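Local coordinates for alpha-L-arabinofuranosidase B (Aspergillus kawachii, PDB 6SXT), which hydrolyses terminal non-reducing alpha-L-arabinofuranosyl residues from arabinoxylan, arabinan and arabinogalactan, with retention of anomeric configuration, at residues Asp142-Thr154 against Ile223-Ala236. Residues are numbered along the deposited sequence; the frame is centred on the assembly and turned at random. Where two conformers were deposited one is given.
Sequences DEAEGMYAVLDGT and ISYRFVTAAVKGGA. With ACT (acetate ion), chain H; EDO (1,2-ethanediol), chain B.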
loop_
_atom_site.group_PDB
_atom_site.type_symbol
_atom_site.label_atom_id
_atom_site.label_comp_id
_atom_site.label_asym_id
_atom_site.label_seq_id
_atom_site.Cartn_x
_atom_site.Cartn_y
_atom_site.Cartn_z
ATOM N N ASP A 142 -22.636 -12.190 -16.631
ATOM C CA ASP A 142 -22.519 -11.016 -17.535
ATOM C C ASP A 142 -23.239 -9.822 -16.928
ATOM O O ASP A 142 -23.555 -8.871 -17.639
ATOM C CB ASP A 142 -23.066 -11.403 -18.931
ATOM C CG ASP A 142 -22.474 -10.555 -20.051
ATOM O OD1 ASP A 142 -21.236 -10.241 -19.975
ATOM O OD2 ASP A 142 -23.251 -10.275 -20.990
ATOM N N GLU A 143 -23.607 -9.874 -15.645
ATOM C CA GLU A 143 -24.364 -8.776 -15.009
ATOM C C GLU A 143 -23.505 -7.499 -14.963
ATOM O O GLU A 143 -22.278 -7.598 -14.768
ATOM C CB GLU A 143 -24.795 -9.105 -13.591
ATOM C CG GLU A 143 -25.860 -10.206 -13.535
ATOM C CD GLU A 143 -26.051 -10.774 -12.152
ATOM O OE1 GLU A 143 -25.306 -10.417 -11.194
ATOM O OE2 GLU A 143 -26.993 -11.582 -12.018
ATOM N N ALA A 144 -24.198 -6.372 -15.030
ATOM C CA ALA A 144 -23.548 -5.062 -15.023
ATOM C C ALA A 144 -23.041 -4.735 -13.619
ATOM O O ALA A 144 -23.709 -4.968 -12.620
ATOM C CB ALA A 144 -24.468 -4.016 -15.518
ATOM N N GLU A 145 -21.928 -4.015 -13.628
ATOM C CA GLU A 145 -21.380 -3.429 -12.384
ATOM C C GLU A 145 -20.548 -2.195 -12.715
ATOM O O GLU A 145 -20.036 -2.046 -13.807
ATOM C CB GLU A 145 -20.495 -4.435 -11.633
ATOM C CG GLU A 145 -19.250 -4.867 -12.363
ATOM C CD GLU A 145 -18.361 -5.855 -11.654
ATOM O OE1 GLU A 145 -18.665 -6.172 -10.473
ATOM O OE2 GLU A 145 -17.416 -6.371 -12.269
ATOM N N GLY A 146 -20.353 -1.384 -11.697
ATOM C CA GLY A 146 -19.301 -0.358 -11.713
ATOM C C GLY A 146 -18.452 -0.474 -10.465
ATOM O O GLY A 146 -18.799 -1.202 -9.541
ATOM N N MET A 147 -17.343 0.227 -10.485
ATOM C CA MET A 147 -16.415 0.269 -9.361
ATOM C C MET A 147 -15.605 1.546 -9.499
ATOM O O MET A 147 -15.489 2.138 -10.602
ATOM C CB MET A 147 -15.538 -0.962 -9.292
ATOM C CG MET A 147 -14.652 -1.167 -10.489
ATOM S SD MET A 147 -14.118 -2.903 -10.671
ATOM C CE MET A 147 -15.586 -3.676 -11.324
ATOM N N TYR A 148 -15.046 1.998 -8.385
ATOM C CA TYR A 148 -13.973 3.006 -8.449
ATOM C C TYR A 148 -13.016 2.753 -7.286
ATOM O O TYR A 148 -13.400 2.081 -6.313
ATOM C CB TYR A 148 -14.468 4.468 -8.431
ATOM C CG TYR A 148 -14.780 5.041 -7.064
ATOM C CD1 TYR A 148 -16.020 4.902 -6.490
ATOM C CD2 TYR A 148 -13.798 5.687 -6.321
ATOM C CE1 TYR A 148 -16.294 5.379 -5.221
ATOM C CE2 TYR A 148 -14.056 6.168 -5.058
ATOM C CZ TYR A 148 -15.311 6.030 -4.507
ATOM O OH TYR A 148 -15.586 6.484 -3.234
ATOM N N ALA A 149 -11.832 3.312 -7.390
ATOM C CA ALA A 149 -10.894 3.398 -6.282
ATOM C C ALA A 149 -10.149 4.698 -6.372
ATOM O O ALA A 149 -9.835 5.147 -7.499
ATOM C CB ALA A 149 -9.959 2.217 -6.244
ATOM N N VAL A 150 -9.774 5.210 -5.208
ATOM C CA VAL A 150 -8.783 6.310 -5.146
ATOM C C VAL A 150 -7.479 5.677 -4.673
ATOM O O VAL A 150 -7.441 5.029 -3.594
ATOM C CB VAL A 150 -9.216 7.451 -4.214
ATOM C CG1 VAL A 150 -8.097 8.477 -4.045
ATOM C CG2 VAL A 150 -10.506 8.102 -4.724
ATOM N N LEU A 151 -6.453 5.803 -5.494
ATOM C CA LEU A 151 -5.150 5.133 -5.338
ATOM C C LEU A 151 -4.024 6.167 -5.386
ATOM O O LEU A 151 -4.207 7.295 -5.798
ATOM C CB LEU A 151 -4.961 4.119 -6.481
ATOM C CG LEU A 151 -6.116 3.146 -6.716
ATOM C CD1 LEU A 151 -5.824 2.287 -7.966
ATOM C CD2 LEU A 151 -6.325 2.255 -5.502
ATOM N N ASP A 152 -2.857 5.733 -4.943
ATOM C CA ASP A 152 -1.592 6.513 -5.055
ATOM C C ASP A 152 -1.034 6.246 -6.438
ATOM O O ASP A 152 -0.525 5.151 -6.690
ATOM C CB ASP A 152 -0.619 6.148 -3.923
ATOM C CG ASP A 152 0.702 6.884 -3.967
ATOM O OD1 ASP A 152 0.967 7.544 -5.011
ATOM O OD2 ASP A 152 1.449 6.804 -2.985
ATOM N N GLY A 153 -1.109 7.211 -7.345
ATOM C CA GLY A 153 -0.595 6.987 -8.690
ATOM C C GLY A 153 0.914 6.868 -8.775
ATOM O O GLY A 153 1.420 6.559 -9.855
ATOM N N THR A 154 1.646 7.086 -7.697
ATOM C CA THR A 154 3.117 7.018 -7.653
ATOM C C THR A 154 3.581 5.728 -6.982
ATOM O O THR A 154 4.815 5.489 -6.948
ATOM C CB THR A 154 3.746 8.243 -6.981
ATOM O OG1 THR A 154 3.558 8.178 -5.574
ATOM C CG2 THR A 154 3.188 9.505 -7.568
ATOM N N ILE A 223 -0.430 7.606 -15.955
ATOM C CA ILE A 223 -0.981 8.369 -14.800
ATOM C C ILE A 223 0.135 9.201 -14.165
ATOM O O ILE A 223 1.140 8.647 -13.796
ATOM C CB ILE A 223 -1.537 7.366 -13.780
ATOM C CG1 ILE A 223 -2.714 6.589 -14.409
ATOM C CG2 ILE A 223 -1.923 8.069 -12.464
ATOM C CD1 ILE A 223 -3.731 7.425 -15.117
ATOM N N SER A 224 -0.052 10.499 -14.068
ATOM C CA SER A 224 0.896 11.373 -13.342
ATOM C C SER A 224 0.096 12.169 -12.316
ATOM O O SER A 224 0.325 13.411 -12.265
ATOM C CB SER A 224 1.673 12.275 -14.264
ATOM O OG SER A 224 0.807 12.824 -15.243
ATOM N N TYR A 225 -0.797 11.475 -11.583
ATOM C CA TYR A 225 -1.387 12.072 -10.369
ATOM C C TYR A 225 -0.979 11.329 -9.126
ATOM O O TYR A 225 -1.005 10.104 -9.006
ATOM C CB TYR A 225 -2.894 12.107 -10.472
ATOM C CG TYR A 225 -3.446 12.615 -11.775
ATOM C CD1 TYR A 225 -3.112 13.834 -12.311
ATOM C CD2 TYR A 225 -4.323 11.789 -12.433
ATOM C CE1 TYR A 225 -3.679 14.227 -13.529
ATOM C CE2 TYR A 225 -4.918 12.178 -13.613
ATOM C CZ TYR A 225 -4.598 13.402 -14.146
ATOM O OH TYR A 225 -5.250 13.640 -15.338
ATOM N N ARG A 226 -0.661 12.100 -8.085
ATOM C CA ARG A 226 -0.372 11.521 -6.777
ATOM C C ARG A 226 -1.605 10.810 -6.202
ATOM O O ARG A 226 -1.447 9.759 -5.569
ATOM C CB ARG A 226 0.146 12.592 -5.823
ATOM C CG ARG A 226 0.355 12.073 -4.414
ATOM C CD ARG A 226 1.314 10.901 -4.307
ATOM N NE ARG A 226 1.588 10.460 -2.954
ATOM C CZ ARG A 226 0.719 9.794 -2.179
ATOM N NH1 ARG A 226 -0.473 9.464 -2.678
ATOM N NH2 ARG A 226 1.041 9.531 -0.919
ATOM N N PHE A 227 -2.776 11.355 -6.367
ATOM C CA PHE A 227 -4.042 10.703 -6.008
ATOM C C PHE A 227 -4.824 10.534 -7.303
ATOM O O PHE A 227 -5.155 11.546 -7.987
ATOM C CB PHE A 227 -4.841 11.525 -5.003
ATOM C CG PHE A 227 -4.115 11.703 -3.706
ATOM C CD1 PHE A 227 -4.192 10.742 -2.714
ATOM C CD2 PHE A 227 -3.422 12.872 -3.455
ATOM C CE1 PHE A 227 -3.485 10.910 -1.531
ATOM C CE2 PHE A 227 -2.762 13.066 -2.254
ATOM C CZ PHE A 227 -2.788 12.076 -1.307
ATOM N N VAL A 228 -5.106 9.293 -7.667
ATOM C CA VAL A 228 -5.813 8.979 -8.920
ATOM C C VAL A 228 -7.165 8.396 -8.601
ATOM O O VAL A 228 -7.271 7.485 -7.757
ATOM C CB VAL A 228 -4.970 8.119 -9.870
ATOM C CG1 VAL A 228 -4.568 6.812 -9.289
ATOM C CG2 VAL A 228 -5.713 7.913 -11.192
ATOM N N THR A 229 -8.209 8.899 -9.263
ATOM C CA THR A 229 -9.516 8.227 -9.272
ATOM C C THR A 229 -9.552 7.301 -10.466
ATOM O O THR A 229 -9.466 7.800 -11.590
ATOM C CB THR A 229 -10.696 9.175 -9.360
ATOM O OG1 THR A 229 -10.584 10.122 -8.284
ATOM C CG2 THR A 229 -11.994 8.431 -9.239
ATOM N N ALA A 230 -9.689 6.000 -10.232
ATOM C CA ALA A 230 -9.886 5.021 -11.323
ATOM C C ALA A 230 -11.326 4.584 -11.267
ATOM O O ALA A 230 -11.724 4.027 -10.216
ATOM C CB ALA A 230 -8.941 3.862 -11.131
ATOM N N ALA A 231 -12.093 4.733 -12.349
ATOM C CA ALA A 231 -13.504 4.321 -12.395
ATOM C C ALA A 231 -13.662 3.350 -13.555
ATOM O O ALA A 231 -13.347 3.715 -14.719
ATOM C CB ALA A 231 -14.465 5.482 -12.517
ATOM N N VAL A 232 -14.183 2.178 -13.248
ATOM C CA VAL A 232 -14.299 1.073 -14.242
ATOM C C VAL A 232 -15.728 0.568 -14.203
ATOM O O VAL A 232 -16.365 0.496 -13.111
ATOM C CB VAL A 232 -13.257 -0.038 -13.980
ATOM C CG1 VAL A 232 -13.654 -1.368 -14.633
ATOM C CG2 VAL A 232 -11.898 0.446 -14.391
ATOM N N LYS A 233 -16.283 0.179 -15.349
ATOM C CA LYS A 233 -17.637 -0.382 -15.368
ATOM C C LYS A 233 -17.724 -1.364 -16.528
ATOM O O LYS A 233 -16.922 -1.259 -17.464
ATOM C CB LYS A 233 -18.700 0.710 -15.461
ATOM C CG LYS A 233 -18.526 1.723 -16.592
ATOM C CD LYS A 233 -19.405 2.919 -16.401
ATOM C CE LYS A 233 -19.184 4.023 -17.415
ATOM N NZ LYS A 233 -19.945 5.249 -17.012
ATOM N N GLY A 234 -18.599 -2.345 -16.337
ATOM C CA GLY A 234 -18.754 -3.428 -17.311
ATOM C C GLY A 234 -20.181 -3.884 -17.352
ATOM O O GLY A 234 -20.820 -4.036 -16.319
ATOM N N GLY A 235 -20.669 -4.157 -18.549
ATOM C CA GLY A 235 -22.000 -4.739 -18.736
ATOM C C GLY A 235 -21.946 -5.684 -19.929
ATOM O O GLY A 235 -20.896 -6.169 -20.262
ATOM N N ALA A 236 -23.109 -5.880 -20.555
ATOM C CA ALA A 236 -23.262 -6.835 -21.680
ATOM C C ALA A 236 -22.565 -6.287 -22.929
ATOM O O ALA A 236 -23.134 -5.380 -23.529
ATOM C CB ALA A 236 -24.753 -7.045 -21.875
HETATM C C ACT H . 4.366 11.127 -0.686
HETATM O O ACT H . 3.661 10.273 0.164
HETATM O OXT ACT H . 4.220 11.308 -2.056
HETATM C CH3 ACT H . 5.308 12.121 0.039
HETATM C C1 EDO B . -25.758 -3.861 -19.584
HETATM O O1 EDO B . -25.400 -5.134 -19.342
HETATM C C2 EDO B . -26.859 -3.474 -18.729
HETATM O O2 EDO B . -26.581 -2.178 -18.224
HETATM O O HOH W 1 -20.403 -8.504 -17.881
HETATM O O HOH W 2 2.975 8.240 -11.499
#
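With CG of D152 turned opposite its own backbone N (chi1 179°) and the R226 chain bent at chi2, carboxylate and guanidinium come to lie one upon the other at one end of an antiparallel strand pair. The strands, 145-152 and 227-235, are neighbours in the large sheet of the catalytic domain, whose family belongs to the concanavalin-like clan of beta-sandwich folds. Eight backbone hydrogen bonds join E145, M147, A149 and L151 to G234, V232, A230 and V228, two for each pair.

Apolar M147, V232, L151 and V228 suit the buried face packed against I182 and L184 of strand 180-185. M147 and V232 run side by side there, CG of M147 3.9 Å from CB of V232, and both touch I182; further along, CB of L151 meets CG1 of V228 at 3.9 Å. The M147 side chain is about 9 Å from that of substrate-binding D203. Y148, T229 and small A231, which lies beside E305, point to the other face, toward helix 302-315; the Y148 hydroxyl is bonded to E292. G146 and K233 form a non-hydrogen-bonded pair, their CA atoms 4.0 Å apart, and the long K233 chain leads away to D302 and E305.

Beyond the ladder, G153 N bonds to R226 O at 3.1 Å, approaching from above the carbonyl plane. D152 OD1 accepts hydrogen bonds from both N and OG1 of T154, the former closing an Asx turn that fixes the carboxylate. Its other oxygen, OD2, lies over the centre of the guanidinium, and the two planes are only 8° apart. This salt bridge, OD2 to NH1 3.3 Å, is therefore one of charge alone. At the guanidinium edge, NE and NH2 each donate to one oxygen of an acetate ion, probably from the crystallisation liquor, NH2 to O at 2.9 Å and nearly straight (176°).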